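Local coordinates for protein anthranilate-CoA ligase (Stigmatella aurantiaca, PDB 4WV3) that belongs to the ANL superfamily, built from a large AMP-binding domain and a smaller C-terminal domain, at residues D312-I317 with G332-G337; A299-A304 with T432-P437. All blocks are in the same frame, centred on the assembly; numbering follows the deposited sequence.

Interaction 1 (D312-I317 with G332-G337); sequences DIIDGI and GDIRPG. With 3UK (5'-O-[(S)-[(2-aminobenzoyl)oxy](hydroxy)phosphoryl]adenosine), chain C.
The backbones come nearest at I314 and I334, with CA atoms 7.4 Å apart, where strand 313-318 runs past the loop 332-337. The loop is not a strand here, and side chains rather than backbone bonds join the two. I334 does most of the work. Its CG1 stands beside the backbone N (chi1 -62°) and the chain is extended beyond it, which carries CD1 out to the strand. That methyl rests 3.6 Å from CB of D312 and 3.8 Å from CD1 of I314. The I314 and I334 side chains meet at about a right angle, methyl against methyl. The carboxylate of D312 turns to K306 in a salt bridge, while its CB faces the isoleucine. Further along, a water links the segments. It lies 2.7 Å from OD2 of D315, to which it probably donates, and accepts from N of G337 (3.1 Å). The other carboxylate oxygen of D315 faces the ligand 3UK: N20 of 3UK donates to OD1 of D315 over 2.9 Å, at a bent 136°. N20 of 3UK also makes a weak bond to O of G316 (2.8 Å). CB of I317 packs 3.5 Å from C19 of 3UK, against the adenine. Strand 313-318 belongs to the mixed sheet of the AMP-binding domain, and D315, G316 and I317 on it line the pocket beside the adenine.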
loop_
_atom_site.group_PDB
_atom_site.type_symbol
_atom_site.label_atom_id
_atom_site.label_comp_id
_atom_site.label_asym_id
_atom_site.label_seq_id
_atom_site.Cartn_x
_atom_site.Cartn_y
_atom_site.Cartn_z
ATOM N N ASP A 312 -18.991 3.290 -6.638
ATOM C CA ASP A 312 -18.734 2.399 -5.515
ATOM C C ASP A 312 -17.241 2.319 -5.226
ATOM O O ASP A 312 -16.423 2.332 -6.145
ATOM C CB ASP A 312 -19.260 0.994 -5.816
ATOM C CG ASP A 312 -20.768 0.948 -5.944
ATOM O OD1 ASP A 312 -21.263 0.258 -6.859
ATOM O OD2 ASP A 312 -21.458 1.590 -5.127
ATOM N N ILE A 313 -16.889 2.235 -3.948
ATOM C CA ILE A 313 -15.502 2.016 -3.561
ATOM C C ILE A 313 -15.301 0.578 -3.100
ATOM O O ILE A 313 -16.023 0.091 -2.229
ATOM C CB ILE A 313 -15.059 2.962 -2.431
ATOM C CG1 ILE A 313 -15.118 4.418 -2.893
ATOM C CG2 ILE A 313 -13.649 2.621 -1.981
ATOM C CD1 ILE A 313 -14.567 5.393 -1.876
ATOM N N ILE A 314 -14.325 -0.102 -3.690
ATOM C CA ILE A 314 -14.019 -1.473 -3.303
ATOM C C ILE A 314 -12.953 -1.493 -2.213
ATOM O O ILE A 314 -11.778 -1.237 -2.477
ATOM C CB ILE A 314 -13.537 -2.308 -4.506
ATOM C CG1 ILE A 314 -14.581 -2.278 -5.625
ATOM C CG2 ILE A 314 -13.243 -3.739 -4.077
ATOM C CD1 ILE A 314 -15.941 -2.797 -5.207
ATOM N N ASP A 315 -13.372 -1.788 -0.987
ATOM C CA ASP A 315 -12.445 -1.897 0.133
ATOM C C ASP A 315 -11.961 -3.333 0.293
ATOM O O ASP A 315 -12.760 -4.269 0.332
ATOM C CB ASP A 315 -13.105 -1.424 1.431
ATOM C CG ASP A 315 -12.172 -1.512 2.629
ATOM O OD1 ASP A 315 -10.948 -1.336 2.447
ATOM O OD2 ASP A 315 -12.662 -1.758 3.751
ATOM N N GLY A 316 -10.645 -3.499 0.385
ATOM C CA GLY A 316 -10.052 -4.810 0.565
ATOM C C GLY A 316 -8.747 -4.733 1.332
ATOM O O GLY A 316 -7.959 -3.807 1.137
ATOM N N ILE A 317 -8.518 -5.700 2.214
ATOM C CA ILE A 317 -7.293 -5.718 3.004
ATOM C C ILE A 317 -6.192 -6.545 2.345
ATOM O O ILE A 317 -6.407 -7.688 1.936
ATOM C CB ILE A 317 -7.531 -6.211 4.454
ATOM C CG1 ILE A 317 -6.200 -6.333 5.201
ATOM C CG2 ILE A 317 -8.269 -7.536 4.466
ATOM C CD1 ILE A 317 -6.331 -6.889 6.603
ATOM N N GLY A 332 -20.357 -6.519 -7.318
ATOM C CA GLY A 332 -21.701 -7.018 -7.090
ATOM C C GLY A 332 -22.047 -7.219 -5.625
ATOM O O GLY A 332 -23.217 -7.364 -5.274
ATOM N N ASP A 333 -21.033 -7.229 -4.765
ATOM C CA ASP A 333 -21.253 -7.475 -3.344
ATOM C C ASP A 333 -20.413 -6.549 -2.468
ATOM O O ASP A 333 -19.209 -6.753 -2.306
ATOM C CB ASP A 333 -20.961 -8.940 -3.005
ATOM C CG ASP A 333 -21.378 -9.309 -1.594
ATOM O OD1 ASP A 333 -22.192 -8.571 -1.000
ATOM O OD2 ASP A 333 -20.896 -10.341 -1.081
ATOM N N ILE A 334 -21.057 -5.531 -1.905
ATOM C CA ILE A 334 -20.380 -4.566 -1.047
ATOM C C ILE A 334 -21.102 -4.381 0.280
ATOM O O ILE A 334 -22.301 -4.102 0.309
ATOM C CB ILE A 334 -20.276 -3.180 -1.721
ATOM C CG1 ILE A 334 -19.445 -3.261 -3.001
ATOM C CG2 ILE A 334 -19.672 -2.161 -0.764
ATOM C CD1 ILE A 334 -19.280 -1.936 -3.700
ATOM N N ARG A 335 -20.371 -4.541 1.377
ATOM C CA ARG A 335 -20.874 -4.148 2.686
ATOM C C ARG A 335 -19.994 -3.037 3.248
ATOM O O ARG A 335 -18.872 -3.293 3.689
ATOM C CB ARG A 335 -20.931 -5.338 3.644
ATOM C CG ARG A 335 -21.322 -4.959 5.066
ATOM C CD ARG A 335 -22.003 -6.112 5.783
ATOM N NE ARG A 335 -23.266 -6.473 5.144
ATOM C CZ ARG A 335 -24.124 -7.361 5.633
ATOM N NH1 ARG A 335 -23.861 -7.984 6.774
ATOM N NH2 ARG A 335 -25.249 -7.627 4.983
ATOM N N PRO A 336 -20.500 -1.794 3.216
ATOM C CA PRO A 336 -19.767 -0.594 3.637
ATOM C C PRO A 336 -19.203 -0.706 5.052
ATOM O O PRO A 336 -19.948 -0.953 6.001
ATOM C CB PRO A 336 -20.836 0.502 3.578
ATOM C CG PRO A 336 -21.805 0.020 2.554
ATOM C CD PRO A 336 -21.851 -1.471 2.726
ATOM N N GLY A 337 -17.892 -0.531 5.181
ATOM C CA GLY A 337 -17.237 -0.589 6.472
ATOM C C GLY A 337 -16.504 -1.895 6.709
ATOM O O GLY A 337 -15.672 -1.993 7.612
HETATM C C10 3UK C . -3.684 -2.998 7.254
HETATM C C15 3UK C . -5.981 -2.858 6.296
HETATM C C17 3UK C . -8.169 -2.787 7.176
HETATM C C21 3UK C . -3.709 -4.366 7.875
HETATM C C26 3UK C . -1.622 -3.336 1.488
HETATM C C28 3UK C . -3.582 -3.503 0.089
HETATM O O01 3UK C . -1.234 -1.889 3.382
HETATM C C02 3UK C . -0.921 -2.922 2.834
HETATM O O03 3UK C . 0.302 -3.563 3.176
HETATM P P04 3UK C . 1.145 -3.104 4.445
HETATM O O05 3UK C . 2.442 -3.969 4.522
HETATM O O06 3UK C . 0.333 -3.304 5.815
HETATM C C07 3UK C . -0.716 -4.283 5.883
HETATM C C08 3UK C . -1.586 -3.956 7.063
HETATM O O09 3UK C . -2.362 -2.769 6.785
HETATM N N11 3UK C . -4.605 -2.921 6.166
HETATM C C12 3UK C . -4.277 -2.887 4.840
HETATM N N13 3UK C . -5.429 -2.806 4.118
HETATM C C14 3UK C . -6.500 -2.787 4.996
HETATM N N16 3UK C . -6.825 -2.857 7.360
HETATM N N18 3UK C . -8.723 -2.717 5.973
HETATM C C19 3UK C . -7.957 -2.712 4.871
HETATM N N20 3UK C . -8.558 -2.636 3.586
HETATM O O22 3UK C . -3.559 -4.256 9.278
HETATM C C23 3UK C . -2.555 -5.041 7.302
HETATM O O24 3UK C . -2.020 -5.990 8.247
HETATM O O25 3UK C . 1.548 -1.648 4.288
HETATM C C27 3UK C . -2.966 -3.122 1.307
HETATM C C29 3UK C . -2.807 -4.114 -0.953
HETATM C C30 3UK C . -1.463 -4.331 -0.771
HETATM C C31 3UK C . -0.844 -3.948 0.444
HETATM N N32 3UK C . 0.587 -4.177 0.638
HETATM O O HOH W 1 -15.191 -0.719 3.603
#

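Interaction 2 (A299-A304 with T432-P437); sequences AALWYA and TLIQHP
A300 and L301 on helix 299-309 meet I434 and Q435 in the beta turn L433-H436. This is an apolar contact between the AMP-binding domain and the C-terminal domain of the ANL fold. The turn is of type I and places I434 and Q435 at its two central positions. I434 faces the helix and uses both branches. Its CG1 lies anti to the backbone N (chi1 -152°), and the extended chain sends CD1 to L301. There it sits 4.0 Å from CD1 of L301, the two side chains crossing at about a right angle. The other branch, CG2 of I434, approaches CB of A300 at 3.9 Å. The small A300 lets the backbones come close, with CA of A300 and CA of Q435 5.5 Å apart. L301 is buried and also packs on A271 and L274 of helix 267-274. Q435 lies at the exposed side of the contact. Its amide oxygen OE1 makes a weak hydrogen bond to K483 of helix 470-483, within the C-terminal domain. Its aliphatic part borders the alanine, with CG of Q435 4.1 Å from CB of A300.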
loop_
_atom_site.group_PDB
_atom_site.type_symbol
_atom_site.label_atom_id
_atom_site.label_comp_id
_atom_site.label_asym_id
_atom_site.label_seq_id
_atom_site.Cartn_x
_atom_site.Cartn_y
_atom_site.Cartn_z
ATOM N N ALA A 299 -17.679 3.319 6.930
ATOM C CA ALA A 299 -18.917 3.274 6.164
ATOM C C ALA A 299 -19.372 4.678 5.782
ATOM O O ALA A 299 -19.924 4.887 4.703
ATOM C CB ALA A 299 -20.002 2.559 6.951
ATOM N N ALA A 300 -19.125 5.635 6.672
ATOM C CA ALA A 300 -19.503 7.025 6.440
ATOM C C ALA A 300 -18.777 7.605 5.231
ATOM O O ALA A 300 -19.333 8.424 4.498
ATOM C CB ALA A 300 -19.225 7.864 7.681
ATOM N N LEU A 301 -17.536 7.178 5.027
ATOM C CA LEU A 301 -16.756 7.626 3.879
ATOM C C LEU A 301 -17.216 6.954 2.591
ATOM O O LEU A 301 -17.184 7.563 1.520
ATOM C CB LEU A 301 -15.263 7.376 4.101
ATOM C CG LEU A 301 -14.492 8.514 4.771
ATOM C CD1 LEU A 301 -13.014 8.173 4.870
ATOM C CD2 LEU A 301 -14.695 9.814 4.006
ATOM N N TRP A 302 -17.640 5.698 2.697
ATOM C CA TRP A 302 -18.123 4.964 1.533
ATOM C C TRP A 302 -19.387 5.613 0.985
ATOM O O TRP A 302 -19.546 5.749 -0.227
ATOM C CB TRP A 302 -18.390 3.496 1.876
ATOM C CG TRP A 302 -18.688 2.654 0.668
ATOM C CD1 TRP A 302 -17.800 1.903 -0.047
ATOM C CD2 TRP A 302 -19.960 2.487 0.027
ATOM N NE1 TRP A 302 -18.440 1.276 -1.088
ATOM C CE2 TRP A 302 -19.766 1.618 -1.067
ATOM C CE3 TRP A 302 -21.244 2.985 0.272
ATOM C CZ2 TRP A 302 -20.807 1.239 -1.913
ATOM C CZ3 TRP A 302 -22.276 2.607 -0.570
ATOM C CH2 TRP A 302 -22.052 1.743 -1.649
ATOM N N TYR A 303 -20.283 6.012 1.882
ATOM C CA TYR A 303 -21.526 6.657 1.476
ATOM C C TYR A 303 -21.285 8.076 0.968
ATOM O O TYR A 303 -21.887 8.499 -0.018
ATOM C CB TYR A 303 -22.542 6.668 2.621
ATOM C CG TYR A 303 -23.133 5.311 2.930
ATOM C CD1 TYR A 303 -23.899 4.637 1.989
ATOM C CD2 TYR A 303 -22.935 4.711 4.166
ATOM C CE1 TYR A 303 -24.442 3.396 2.267
ATOM C CE2 TYR A 303 -23.474 3.471 4.452
ATOM C CZ TYR A 303 -24.227 2.818 3.500
ATOM O OH TYR A 303 -24.765 1.584 3.785
ATOM N N ALA A 304 -20.400 8.805 1.642
ATOM C CA ALA A 304 -20.094 10.181 1.263
ATOM C C ALA A 304 -19.496 10.252 -0.138
ATOM O O ALA A 304 -19.742 11.202 -0.879
ATOM C CB ALA A 304 -19.156 10.818 2.278
ATOM N N THR A 432 -17.216 5.499 14.159
ATOM C CA THR A 432 -18.364 6.187 14.731
ATOM C C THR A 432 -18.120 7.692 14.776
ATOM O O THR A 432 -19.003 8.485 14.447
ATOM C CB THR A 432 -18.678 5.673 16.149
ATOM O OG1 THR A 432 -19.065 4.295 16.084
ATOM C CG2 THR A 432 -19.802 6.479 16.778
ATOM N N LEU A 433 -16.913 8.078 15.179
ATOM C CA LEU A 433 -16.541 9.485 15.272
ATOM C C LEU A 433 -16.604 10.184 13.916
ATOM O O LEU A 433 -17.014 11.341 13.822
ATOM C CB LEU A 433 -15.137 9.628 15.862
ATOM C CG LEU A 433 -14.967 9.300 17.345
ATOM C CD1 LEU A 433 -13.500 9.100 17.680
ATOM C CD2 LEU A 433 -15.557 10.408 18.197
ATOM N N ILE A 434 -16.202 9.474 12.868
ATOM C CA ILE A 434 -16.129 10.062 11.535
ATOM C C ILE A 434 -17.517 10.283 10.926
ATOM O O ILE A 434 -17.656 10.970 9.914
ATOM C CB ILE A 434 -15.254 9.209 10.588
ATOM C CG1 ILE A 434 -14.629 10.085 9.497
ATOM C CG2 ILE A 434 -16.058 8.057 9.998
ATOM C CD1 ILE A 434 -13.635 9.354 8.620
ATOM N N GLN A 435 -18.540 9.706 11.551
ATOM C CA GLN A 435 -19.916 9.912 11.111
ATOM C C GLN A 435 -20.340 11.366 11.297
ATOM O O GLN A 435 -21.151 11.885 10.531
ATOM C CB GLN A 435 -20.875 8.986 11.861
ATOM C CG GLN A 435 -20.748 7.521 11.482
ATOM C CD GLN A 435 -21.683 6.631 12.275
ATOM O OE1 GLN A 435 -22.275 7.059 13.266
ATOM N NE2 GLN A 435 -21.822 5.384 11.842
ATOM N N HIS A 436 -19.789 12.018 12.318
ATOM C CA HIS A 436 -20.060 13.431 12.545
ATOM C C HIS A 436 -19.436 14.259 11.425
ATOM O O HIS A 436 -18.249 14.117 11.130
ATOM C CB HIS A 436 -19.523 13.880 13.904
ATOM C CG HIS A 436 -20.033 15.218 14.340
ATOM N ND1 HIS A 436 -19.570 16.402 13.806
ATOM C CD2 HIS A 436 -20.975 15.560 15.250
ATOM C CE1 HIS A 436 -20.200 17.414 14.372
ATOM N NE2 HIS A 436 -21.058 16.931 15.253
ATOM N N PRO A 437 -20.239 15.134 10.801
ATOM C CA PRO A 437 -19.857 15.872 9.589
ATOM C C PRO A 437 -18.706 16.859 9.786
ATOM O O PRO A 437 -18.166 17.356 8.798
ATOM C CB PRO A 437 -21.138 16.629 9.225
ATOM C CG PRO A 437 -21.873 16.763 10.513
ATOM C CD PRO A 437 -21.591 15.496 11.260
#

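Helix 299-309, of interaction 2, leads along the chain into strand 313-318, of interaction 1; the centres of the contacts lie about 15 Å apart. W302, on the helix of interaction 2, reaches into interaction 1. Its NE1 probably donates a hydrogen bond to O of I313, at 2.9 Å, and its ring also packs on D312 and I334. Y303 extends the junction, with its OH 3.6 Å from CG of P336. Interaction 1 reaches 3UK directly through D315, G316 and I317. Interaction 2 is further out, with the L301 side chain about 12 Å from the ligand. The C-terminal domain nevertheless contributes to the pocket through K506, which hydrogen-bonds 3UK.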